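PDB 3T8J: purine nucleosidase, (IunH-1) from Sulfolobus solfataricus, which belongs to the nucleosidase family and folds around a mixed, largely parallel beta sheet flanked by helices. Local coordinates for residues 50-55 with 92-97; 21-26 with 305-310; 3-8 with 114-119; 185-190 with 233-238. All coordinates share one frame; numbering follows the deposited sequence. Where two conformers were deposited one is given.

Interaction 1: residues 50-55 with 92-97; sequences ALEQVN and KRLKAQ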
# COMPACT_ATOMS: atom_id res chain seq x y z
N ALA A 50 12.99 38.19 -12.38
CA ALA A 50 14.26 38.10 -11.66
C ALA A 50 15.47 38.33 -12.58
O ALA A 50 16.39 39.07 -12.23
CB ALA A 50 14.37 36.74 -10.96
N LEU A 51 15.44 37.73 -13.76
CA LEU A 51 16.52 37.91 -14.74
C LEU A 51 16.65 39.36 -15.18
O LEU A 51 17.76 39.86 -15.39
CB LEU A 51 16.34 36.96 -15.94
CG LEU A 51 16.56 35.49 -15.64
CD1 LEU A 51 15.96 34.66 -16.78
CD2 LEU A 51 18.05 35.16 -15.47
N GLU A 52 15.52 40.04 -15.36
CA GLU A 52 15.53 41.47 -15.72
C GLU A 52 16.26 42.37 -14.71
O GLU A 52 16.91 43.35 -15.10
CB GLU A 52 14.11 42.01 -15.97
CG GLU A 52 13.47 41.45 -17.23
CD GLU A 52 12.10 42.07 -17.59
OE1 GLU A 52 11.49 42.80 -16.76
OE2 GLU A 52 11.66 41.81 -18.74
N GLN A 53 16.18 42.02 -13.42
CA GLN A 53 16.78 42.87 -12.38
C GLN A 53 18.30 42.85 -12.43
O GLN A 53 18.96 43.74 -11.89
CB GLN A 53 16.30 42.51 -10.97
CG GLN A 53 14.76 42.38 -10.82
CD GLN A 53 14.00 43.51 -11.48
OE1 GLN A 53 14.17 44.68 -11.14
NE2 GLN A 53 13.18 43.16 -12.48
N VAL A 54 18.84 41.80 -13.06
CA VAL A 54 20.29 41.64 -13.21
C VAL A 54 20.74 41.64 -14.67
O VAL A 54 21.84 41.18 -15.01
CB VAL A 54 20.77 40.37 -12.47
CG1 VAL A 54 20.57 40.53 -10.96
CG2 VAL A 54 20.09 39.09 -12.98
N ASN A 55 19.92 42.23 -15.55
CA ASN A 55 20.27 42.48 -16.95
C ASN A 55 20.64 41.25 -17.80
O ASN A 55 21.45 41.36 -18.72
CB ASN A 55 21.40 43.51 -17.03
CG ASN A 55 21.09 44.76 -16.31
OD1 ASN A 55 19.99 45.35 -16.48
ND2 ASN A 55 22.02 45.21 -15.49
N LYS A 92 8.90 43.20 -17.80
CA LYS A 92 8.60 44.25 -18.75
C LYS A 92 8.86 43.88 -20.20
O LYS A 92 8.21 44.41 -21.10
CB LYS A 92 9.40 45.51 -18.40
CG LYS A 92 8.97 46.15 -17.08
CD LYS A 92 9.74 47.44 -16.86
CE LYS A 92 9.46 48.03 -15.48
NZ LYS A 92 8.00 48.26 -15.28
N ARG A 93 9.86 43.03 -20.43
CA ARG A 93 10.32 42.73 -21.77
C ARG A 93 10.49 41.23 -22.06
O ARG A 93 10.13 40.78 -23.15
CB ARG A 93 11.68 43.41 -22.00
CG ARG A 93 11.65 44.91 -21.92
CD ARG A 93 13.08 45.47 -21.85
NE ARG A 93 13.72 45.05 -20.60
CZ ARG A 93 13.53 45.63 -19.41
NH1 ARG A 93 12.72 46.68 -19.29
NH2 ARG A 93 14.15 45.14 -18.34
N LEU A 94 11.05 40.47 -21.13
CA LEU A 94 11.37 39.07 -21.43
C LEU A 94 10.13 38.21 -21.52
O LEU A 94 9.15 38.45 -20.80
CB LEU A 94 12.31 38.49 -20.36
CG LEU A 94 13.70 39.15 -20.24
CD1 LEU A 94 14.48 38.44 -19.11
CD2 LEU A 94 14.49 39.10 -21.55
N LYS A 95 10.18 37.22 -22.41
CA LYS A 95 9.10 36.25 -22.62
C LYS A 95 9.64 34.83 -22.46
O LYS A 95 10.80 34.55 -22.80
CB LYS A 95 8.50 36.41 -24.02
CG LYS A 95 7.82 37.79 -24.28
CD LYS A 95 7.41 37.92 -25.74
CE LYS A 95 6.77 39.28 -26.04
NZ LYS A 95 6.81 39.60 -27.51
N ALA A 96 8.80 33.93 -21.96
CA ALA A 96 9.16 32.51 -21.85
C ALA A 96 9.39 31.89 -23.22
O ALA A 96 8.79 32.30 -24.22
CB ALA A 96 8.05 31.75 -21.13
N GLN A 97 10.29 30.90 -23.28
CA GLN A 97 10.46 30.09 -24.45
C GLN A 97 9.23 29.21 -24.66
O GLN A 97 8.51 28.90 -23.72
CB GLN A 97 11.71 29.19 -24.31
CG GLN A 97 13.01 29.95 -24.03
CD GLN A 97 13.40 30.90 -25.13
OE1 GLN A 97 13.46 30.51 -26.32
NE2 GLN A 97 13.70 32.14 -24.77
O HOH W 1 16.59 43.74 -18.17
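Leu51 makes the first touch. Its CB meets Leu94 CD1 at 4.0 Å, a light apolar contact near the end of helix 40-53. Glu52 carries most of the contact. CG stands beside the backbone N (chi1 -69°) and the chain runs on extended, so the carboxylate reaches the backbone of residues 92-94. Three consecutive amides grip it. Lys92 N gives its hydrogen to the syn lone pair of Glu52 OE1 at 2.8 Å. Glu52 OE2 takes two bonds: Leu94 N at 2.8 Å, nearly straight (170°) and close to the C-O line, and Arg93 N, also 2.8 Å, from the syn side and slightly out of plane. The bonds fix the rotation of this buried group and would probably stabilise its charge. The Arg93 guanidinium lays one face over Glu52 CD. Its link to Glu52 OE1 is long and only electrostatic. Water 1 joins Arg93 NH2 to Glu52 O. Asn55, with positive phi, is the C-prime residue of the Schellman motif that closes the helix. Leu51 packs on Leu18 of helix 12-23 and on Val60 of strand 60-62. Leu94 rests on Leu48, one helical turn before Glu52, and Gln97 pairs its backbone with Val60.

Interaction 2: residues 21-26 with 305-310; sequences LLKNNI and YDLLNW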
# COMPACT_ATOMS: atom_id res chain seq x y z
N LEU A 21 24.38 32.08 -8.00
CA LEU A 21 25.15 31.54 -9.13
C LEU A 21 25.69 32.70 -9.99
O LEU A 21 26.87 32.76 -10.33
CB LEU A 21 24.33 30.57 -10.01
CG LEU A 21 23.89 29.24 -9.41
CD1 LEU A 21 22.93 28.54 -10.38
CD2 LEU A 21 25.09 28.35 -9.08
N LEU A 22 24.81 33.64 -10.36
CA LEU A 22 25.20 34.75 -11.26
C LEU A 22 26.20 35.73 -10.65
O LEU A 22 27.16 36.17 -11.34
CB LEU A 22 23.96 35.51 -11.73
CG LEU A 22 22.97 34.74 -12.60
CD1 LEU A 22 21.79 35.64 -12.97
CD2 LEU A 22 23.60 34.19 -13.86
N LYS A 23 26.00 36.09 -9.39
CA LYS A 23 26.89 36.98 -8.66
C LYS A 23 28.30 36.43 -8.70
O LYS A 23 29.26 37.20 -8.84
CB LYS A 23 26.46 37.05 -7.19
CG LYS A 23 27.49 37.71 -6.26
CD LYS A 23 27.47 39.17 -6.46
CE LYS A 23 28.54 39.93 -5.62
NZ LYS A 23 29.90 39.32 -5.61
N ASN A 24 28.39 35.11 -8.59
CA ASN A 24 29.67 34.39 -8.50
C ASN A 24 30.25 33.86 -9.84
O ASN A 24 31.14 33.01 -9.83
CB ASN A 24 29.57 33.30 -7.45
CG ASN A 24 29.52 33.88 -6.03
OD1 ASN A 24 30.54 34.38 -5.51
ND2 ASN A 24 28.34 33.86 -5.41
N ASN A 25 29.76 34.39 -10.95
CA ASN A 25 30.29 34.09 -12.30
C ASN A 25 30.23 32.60 -12.69
O ASN A 25 31.10 32.09 -13.41
CB ASN A 25 31.71 34.64 -12.47
CG ASN A 25 32.08 34.80 -13.94
OD1 ASN A 25 31.29 35.30 -14.72
ND2 ASN A 25 33.29 34.37 -14.32
N ILE A 26 29.20 31.90 -12.23
CA ILE A 26 28.84 30.56 -12.71
C ILE A 26 27.94 30.72 -13.93
O ILE A 26 27.03 31.54 -13.90
CB ILE A 26 28.10 29.74 -11.65
CG1 ILE A 26 28.91 29.63 -10.36
CG2 ILE A 26 27.68 28.36 -12.20
CD1 ILE A 26 30.20 28.85 -10.51
N TYR A 305 26.06 37.56 2.75
CA TYR A 305 26.41 38.98 2.88
C TYR A 305 27.11 39.54 1.63
O TYR A 305 26.87 40.68 1.22
CB TYR A 305 27.27 39.23 4.13
CG TYR A 305 26.57 38.95 5.44
CD1 TYR A 305 25.33 39.51 5.73
CD2 TYR A 305 27.18 38.18 6.42
CE1 TYR A 305 24.69 39.26 6.96
CE2 TYR A 305 26.56 37.94 7.64
CZ TYR A 305 25.32 38.49 7.90
OH TYR A 305 24.70 38.26 9.11
N ASP A 306 27.98 38.73 1.04
CA ASP A 306 28.65 39.09 -0.20
C ASP A 306 27.66 39.35 -1.34
O ASP A 306 27.78 40.34 -2.07
CB ASP A 306 29.62 37.96 -0.58
CG ASP A 306 30.31 38.19 -1.91
OD1 ASP A 306 31.21 39.06 -1.99
OD2 ASP A 306 29.95 37.48 -2.88
N LEU A 307 26.66 38.47 -1.47
CA LEU A 307 25.61 38.65 -2.46
C LEU A 307 24.83 39.96 -2.23
O LEU A 307 24.53 40.68 -3.17
CB LEU A 307 24.65 37.45 -2.42
CG LEU A 307 23.44 37.50 -3.34
CD1 LEU A 307 23.85 37.55 -4.81
CD2 LEU A 307 22.51 36.31 -3.12
N LEU A 308 24.52 40.27 -0.97
CA LEU A 308 23.65 41.42 -0.68
C LEU A 308 24.36 42.76 -0.87
O LEU A 308 23.72 43.81 -0.98
CB LEU A 308 23.06 41.30 0.73
CG LEU A 308 22.21 40.06 0.99
CD1 LEU A 308 21.55 40.17 2.38
CD2 LEU A 308 21.15 39.87 -0.09
N ASN A 309 25.68 42.71 -0.95
CA ASN A 309 26.49 43.88 -1.28
C ASN A 309 26.73 44.09 -2.79
O ASN A 309 27.43 45.02 -3.16
CB ASN A 309 27.83 43.78 -0.54
CG ASN A 309 27.73 44.25 0.90
OD1 ASN A 309 28.03 43.50 1.83
ND2 ASN A 309 27.29 45.49 1.09
N TRP A 310 26.15 43.24 -3.63
CA TRP A 310 26.32 43.32 -5.10
C TRP A 310 25.93 44.69 -5.67
O TRP A 310 26.70 45.33 -6.41
CB TRP A 310 25.47 42.19 -5.72
CG TRP A 310 25.66 41.91 -7.20
CD1 TRP A 310 26.58 42.49 -8.05
CD2 TRP A 310 24.94 40.95 -7.98
NE1 TRP A 310 26.44 41.96 -9.31
CE2 TRP A 310 25.45 41.01 -9.30
CE3 TRP A 310 23.91 40.05 -7.70
CZ2 TRP A 310 24.97 40.19 -10.33
CZ3 TRP A 310 23.42 39.24 -8.73
CH2 TRP A 310 23.96 39.31 -10.02
O HOH W 2 28.06 35.41 -2.93
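The aliphatic chain of Lys23 lies over the Trp310 indole in a CH-pi contact that joins the C-terminal ends of two helices, 12-23 and 297-308. Helix 12-23 closes here in a Schellman motif, with Asn25 at C-prime. Lys23 CB lies against Leu307 CD1 at 3.6 Å and also comes near the six-membered part of the indole. CG stands anti to the backbone N (chi1 168°) and keeps contact with the same leucine methyl. A bend at chi2 then lays CD over one face of the indole. Lys23 CD is 3.5 Å from the centroid of the Trp310 five-membered ring, 21° off its normal. CE passes Trp310 CB and the backbone Asp306 O. A second bend, at chi4, turns the tip to Asp306. Lys23 NZ forms a salt bridge with Asp306 OD2 at 3.3 Å, meeting it from above the carboxylate plane. Lys23 NZ is 5.5 Å from the centroid of the Trp310 five-membered ring, so any cation-pi attraction is weak at most. Leu22 CB adds an apolar touch on Trp310 CH2, and Val54 packs on both residues. Asn24 ND2 bonds to Leu20 O, in the last turn of helix 12-23. Water 2 links the same nitrogen to the acid: it accepts from Asn24 ND2 at 2.9 Å and donates to Asp306 OD2 at 2.8 Å.

Interaction 3: residues 3-8 with 114-119; sequences HFIIDC and GELEFL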
# COMPACT_ATOMS: atom_id res chain seq x y z
N HIS A 3 28.90 25.04 -15.88
CA HIS A 3 27.64 25.32 -16.58
C HIS A 3 26.48 24.65 -15.86
O HIS A 3 26.51 23.44 -15.61
CB HIS A 3 27.72 24.81 -18.00
CG HIS A 3 28.93 25.28 -18.74
ND1 HIS A 3 29.02 26.54 -19.29
CD2 HIS A 3 30.12 24.67 -18.98
CE1 HIS A 3 30.20 26.68 -19.86
NE2 HIS A 3 30.89 25.57 -19.68
N PHE A 4 25.46 25.45 -15.53
CA PHE A 4 24.32 24.98 -14.75
C PHE A 4 22.97 25.24 -15.43
O PHE A 4 22.74 26.31 -16.02
CB PHE A 4 24.23 25.74 -13.41
CG PHE A 4 25.05 25.14 -12.29
CD1 PHE A 4 26.43 25.20 -12.31
CD2 PHE A 4 24.44 24.55 -11.19
CE1 PHE A 4 27.19 24.64 -11.26
CE2 PHE A 4 25.18 24.02 -10.15
CZ PHE A 4 26.56 24.08 -10.18
N ILE A 5 22.05 24.31 -15.25
CA ILE A 5 20.60 24.58 -15.35
C ILE A 5 20.08 24.70 -13.93
O ILE A 5 20.43 23.90 -13.05
CB ILE A 5 19.85 23.44 -16.03
CG1 ILE A 5 20.25 23.33 -17.48
CG2 ILE A 5 18.32 23.60 -15.86
CD1 ILE A 5 19.60 22.14 -18.24
N ILE A 6 19.23 25.71 -13.68
CA ILE A 6 18.54 25.81 -12.40
C ILE A 6 17.06 25.57 -12.63
O ILE A 6 16.45 26.19 -13.49
CB ILE A 6 18.83 27.18 -11.67
CG1 ILE A 6 18.18 27.23 -10.28
CG2 ILE A 6 18.43 28.38 -12.50
CD1 ILE A 6 18.60 28.48 -9.47
N ASP A 7 16.49 24.64 -11.86
CA ASP A 7 15.09 24.20 -11.99
C ASP A 7 14.32 24.72 -10.79
O ASP A 7 14.62 24.38 -9.65
CB ASP A 7 15.04 22.67 -12.10
CG ASP A 7 13.65 22.14 -12.45
OD1 ASP A 7 13.14 22.32 -13.59
OD2 ASP A 7 13.01 21.51 -11.55
N CYS A 8 13.32 25.56 -11.08
CA CYS A 8 12.64 26.44 -10.11
C CYS A 8 11.11 26.30 -10.09
O CYS A 8 10.45 26.43 -11.13
CB CYS A 8 12.94 27.91 -10.45
SG CYS A 8 14.66 28.35 -10.36
N GLY A 114 28.98 16.11 -20.34
CA GLY A 114 30.06 15.85 -19.43
C GLY A 114 30.42 16.99 -18.51
O GLY A 114 31.23 16.80 -17.59
N GLU A 115 29.82 18.16 -18.73
CA GLU A 115 30.10 19.32 -17.90
C GLU A 115 28.84 19.93 -17.28
O GLU A 115 28.93 20.68 -16.31
CB GLU A 115 30.85 20.39 -18.70
CG GLU A 115 32.20 19.93 -19.28
CD GLU A 115 33.12 19.27 -18.26
OE1 GLU A 115 33.06 19.62 -17.05
OE2 GLU A 115 33.92 18.39 -18.66
N LEU A 116 27.67 19.60 -17.82
CA LEU A 116 26.43 20.24 -17.33
C LEU A 116 26.11 19.79 -15.91
O LEU A 116 26.12 18.60 -15.60
CB LEU A 116 25.24 19.93 -18.25
CG LEU A 116 23.97 20.77 -18.02
CD1 LEU A 116 24.25 22.25 -18.24
CD2 LEU A 116 22.86 20.24 -18.92
N GLU A 117 25.76 20.76 -15.05
CA GLU A 117 25.30 20.48 -13.72
C GLU A 117 23.86 20.93 -13.59
O GLU A 117 23.45 21.92 -14.20
CB GLU A 117 26.20 21.17 -12.69
CG GLU A 117 27.68 20.68 -12.81
CD GLU A 117 28.61 21.30 -11.78
OE1 GLU A 117 28.37 21.07 -10.57
OE2 GLU A 117 29.61 21.98 -12.17
N PHE A 118 23.09 20.19 -12.81
CA PHE A 118 21.65 20.45 -12.65
C PHE A 118 21.34 20.78 -11.20
O PHE A 118 21.53 19.95 -10.31
CB PHE A 118 20.84 19.21 -13.11
CG PHE A 118 19.39 19.46 -13.33
CD1 PHE A 118 18.90 19.72 -14.60
CD2 PHE A 118 18.50 19.38 -12.27
CE1 PHE A 118 17.54 19.96 -14.81
CE2 PHE A 118 17.12 19.62 -12.47
CZ PHE A 118 16.65 19.89 -13.76
N LEU A 119 20.84 22.00 -10.96
CA LEU A 119 20.51 22.44 -9.61
C LEU A 119 19.00 22.23 -9.42
O LEU A 119 18.17 23.03 -9.87
CB LEU A 119 20.95 23.89 -9.42
CG LEU A 119 20.68 24.52 -8.06
CD1 LEU A 119 21.33 23.75 -6.90
CD2 LEU A 119 21.15 25.99 -8.04
O HOH W 3 30.08 22.46 -14.82
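The Phe4 ring has Glu117 CB over the middle of one face, 3.8 Å from its centroid and only 7° off the normal, a clear CH-pi contact. Leu119 CB sits at the ring edge, in plane. The Glu117 carboxylate extends past the same ring, with OE1 3.5 Å from Phe4 CZ; its polar bonds go to Trp145 NE1 from OE1 and to Arg2 from OE2. On the other side of the sheet, Phe118 CZ approaches Asp7 CB at 3.6 Å, and Ile5 CG2 touches the same ring near CE1. Phe118 CG lies anti to the backbone N (chi1 -165°), which swings the ring across to strand 3-8. Ile5 CD1 also meets Leu116 CD2. Ile6 and Leu119 lie side by side on the Phe4 side.

The two strands run parallel, pairing Phe4 with Glu117, Ile5 with Phe118 and Ile6 with Leu119. Hydrogen bonds alternate between them: Glu117 N to His3 O (2.8 Å), Ile5 N to Glu117 O (3.0 Å), Leu119 N to Ile5 O (2.9 Å) and Asp7 N to Leu119 O (3.1 Å). Water 3 bridges His3 N, Glu115 O and Glu117 OE2 at the start of the pair. Asp7 OD1 is held by Thr32 and Asn126. This is the middle of the parallel part of the central sheet. Strand 27-33 bonds to the other edge of strand 3-8. Helix 101-111 covers Ile5 and Phe118, while helix 12-23 packs on Ile6 and Leu119.

Interaction 4: residues 185-190 with 233-238; sequences IPWDVI and GHPHPD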
# COMPACT_ATOMS: atom_id res chain seq x y z
N ILE A 185 20.71 17.65 -0.13
CA ILE A 185 20.66 18.50 1.04
C ILE A 185 19.23 18.41 1.63
O ILE A 185 18.29 18.94 1.03
CB ILE A 185 20.99 19.98 0.67
CG1 ILE A 185 22.49 20.20 0.32
CG2 ILE A 185 20.72 20.93 1.84
CD1 ILE A 185 23.06 19.38 -0.86
N PRO A 186 19.07 17.77 2.79
CA PRO A 186 17.71 17.58 3.37
C PRO A 186 17.17 18.78 4.14
O PRO A 186 17.93 19.54 4.75
CB PRO A 186 17.90 16.39 4.33
CG PRO A 186 19.27 15.88 4.10
CD PRO A 186 20.07 16.96 3.52
N TRP A 187 15.84 18.89 4.16
CA TRP A 187 15.15 19.89 4.96
C TRP A 187 15.54 19.84 6.43
O TRP A 187 15.75 20.90 7.06
CB TRP A 187 13.65 19.66 4.85
CG TRP A 187 12.82 20.58 5.74
CD1 TRP A 187 12.21 20.25 6.92
CD2 TRP A 187 12.56 21.95 5.52
NE1 TRP A 187 11.57 21.36 7.46
CE2 TRP A 187 11.77 22.41 6.60
CE3 TRP A 187 12.89 22.85 4.49
CZ2 TRP A 187 11.31 23.74 6.69
CZ3 TRP A 187 12.44 24.16 4.60
CH2 TRP A 187 11.66 24.58 5.67
N ASP A 188 15.60 18.64 7.01
CA ASP A 188 15.83 18.51 8.44
C ASP A 188 17.30 18.61 8.85
O ASP A 188 17.64 18.45 10.03
CB ASP A 188 15.09 17.32 9.06
CG ASP A 188 15.31 16.01 8.34
OD1 ASP A 188 16.16 15.93 7.40
OD2 ASP A 188 14.60 15.03 8.74
N VAL A 189 18.15 18.94 7.87
CA VAL A 189 19.50 19.42 8.11
C VAL A 189 19.51 20.97 8.03
O VAL A 189 20.00 21.64 8.94
CB VAL A 189 20.48 18.78 7.11
CG1 VAL A 189 21.84 19.51 7.11
CG2 VAL A 189 20.62 17.29 7.41
N ILE A 190 18.96 21.53 6.96
CA ILE A 190 19.06 22.98 6.76
C ILE A 190 18.31 23.78 7.85
O ILE A 190 18.73 24.90 8.14
CB ILE A 190 18.66 23.45 5.34
CG1 ILE A 190 17.19 23.25 5.07
CG2 ILE A 190 19.51 22.78 4.27
CD1 ILE A 190 16.36 24.51 5.42
N GLY A 233 13.73 32.03 13.18
CA GLY A 233 14.05 32.92 12.08
C GLY A 233 13.44 32.36 10.80
O GLY A 233 12.26 32.01 10.75
N HIS A 234 14.24 32.31 9.73
CA HIS A 234 13.81 31.67 8.50
C HIS A 234 14.94 30.81 7.96
O HIS A 234 16.12 31.08 8.21
CB HIS A 234 13.31 32.66 7.44
CG HIS A 234 14.36 33.54 6.86
ND1 HIS A 234 14.61 34.82 7.31
CD2 HIS A 234 15.19 33.35 5.80
CE1 HIS A 234 15.57 35.37 6.58
NE2 HIS A 234 15.94 34.49 5.67
N PRO A 235 14.57 29.76 7.23
CA PRO A 235 15.59 28.89 6.66
C PRO A 235 15.96 29.27 5.22
O PRO A 235 15.25 30.03 4.57
CB PRO A 235 14.91 27.53 6.69
CG PRO A 235 13.49 27.84 6.39
CD PRO A 235 13.22 29.18 7.05
N HIS A 236 17.06 28.69 4.73
CA HIS A 236 17.57 28.90 3.36
C HIS A 236 17.80 27.53 2.69
O HIS A 236 18.94 27.17 2.37
CB HIS A 236 18.88 29.70 3.40
CG HIS A 236 18.70 31.19 3.35
ND1 HIS A 236 18.03 31.83 2.34
CD2 HIS A 236 19.20 32.17 4.15
CE1 HIS A 236 18.08 33.14 2.53
NE2 HIS A 236 18.79 33.37 3.63
N PRO A 237 16.73 26.76 2.46
CA PRO A 237 16.92 25.42 1.91
C PRO A 237 17.65 25.42 0.56
O PRO A 237 18.62 24.65 0.35
CB PRO A 237 15.49 24.86 1.78
CG PRO A 237 14.61 26.07 1.74
CD PRO A 237 15.30 27.10 2.61
N ASP A 238 17.19 26.25 -0.37
CA ASP A 238 17.77 26.29 -1.72
C ASP A 238 19.10 27.04 -1.76
O ASP A 238 20.04 26.61 -2.44
CB ASP A 238 16.76 26.91 -2.69
CG ASP A 238 15.42 26.22 -2.62
OD1 ASP A 238 15.36 24.99 -2.38
OD2 ASP A 238 14.38 26.91 -2.78
O HOH W 4 18.53 27.45 6.91
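Ile190 pushes its CD1 methyl against two prolines, 3.6 Å from Pro235 CB and 3.8 Å from Pro237 CB. The conformation is unusual. CG1 stands between the backbone N and the carbonyl carbon (chi1 67°), and chi2 at 93° is away from any staggered value. Together these torsions bring CG1 close to Pro237 CA and CD1 to both rings, which suggests that the packing holds a somewhat strained side chain. Trp187 CG is anti to the backbone N (chi1 175°), and the indole extends alongside Pro237. Pro237 CG lies at the ring edge, near its plane, 4.1 Å from Trp187 CZ3. Trp187 CH2 meets Pro235 CG at 3.8 Å, obliquely. All of these groups are buried. No direct hydrogen bond crosses the contact, but water 4 accepts from His236 N at 2.9 Å and donates to Ile190 O at 2.8 Å.

Tyr221 of helix 209-227 packs on both prolines. The His236 imidazole bonds to Asp13 and Tyr214. His236 is the N-cap of helix 237-246, and Pro237 is its first residue, a place that suits a proline because no amide hydrogen is needed there. Helix 187-190 follows strand 182-185 after the N-cap Pro186. The contact thus belongs to the C-terminal side of the parallel strands, where alpha/beta folds commonly place their sites; here the sodium ion is about 8 Å from the Pro237 side chain.

Overall arrangement
Interaction 3 lies in the central sheet, and the others involve the helices and loops around it. Interactions 2 and 3 touch: Ile26 CG2 is 3.4 Å from Phe4 CD1, and Leu21 CD1 is 3.9 Å from Leu119 CD2. Strand 3-8 leads into helix 12-23, so the two share a continuous piece of chain. Interactions 1 and 2 also meet, with Val54 CG1 3.7 Å from Trp310 CH2. Interactions 1 and 4 are far apart, their centres about 28 Å from each other. The sodium ion, bound by Asp9, Asp14, Ile121 and Ser122, sits just beyond the strands of interaction 3, about 7 Å from the Asp7 side chain. Interactions 3 and 4 straddle the chain's centre.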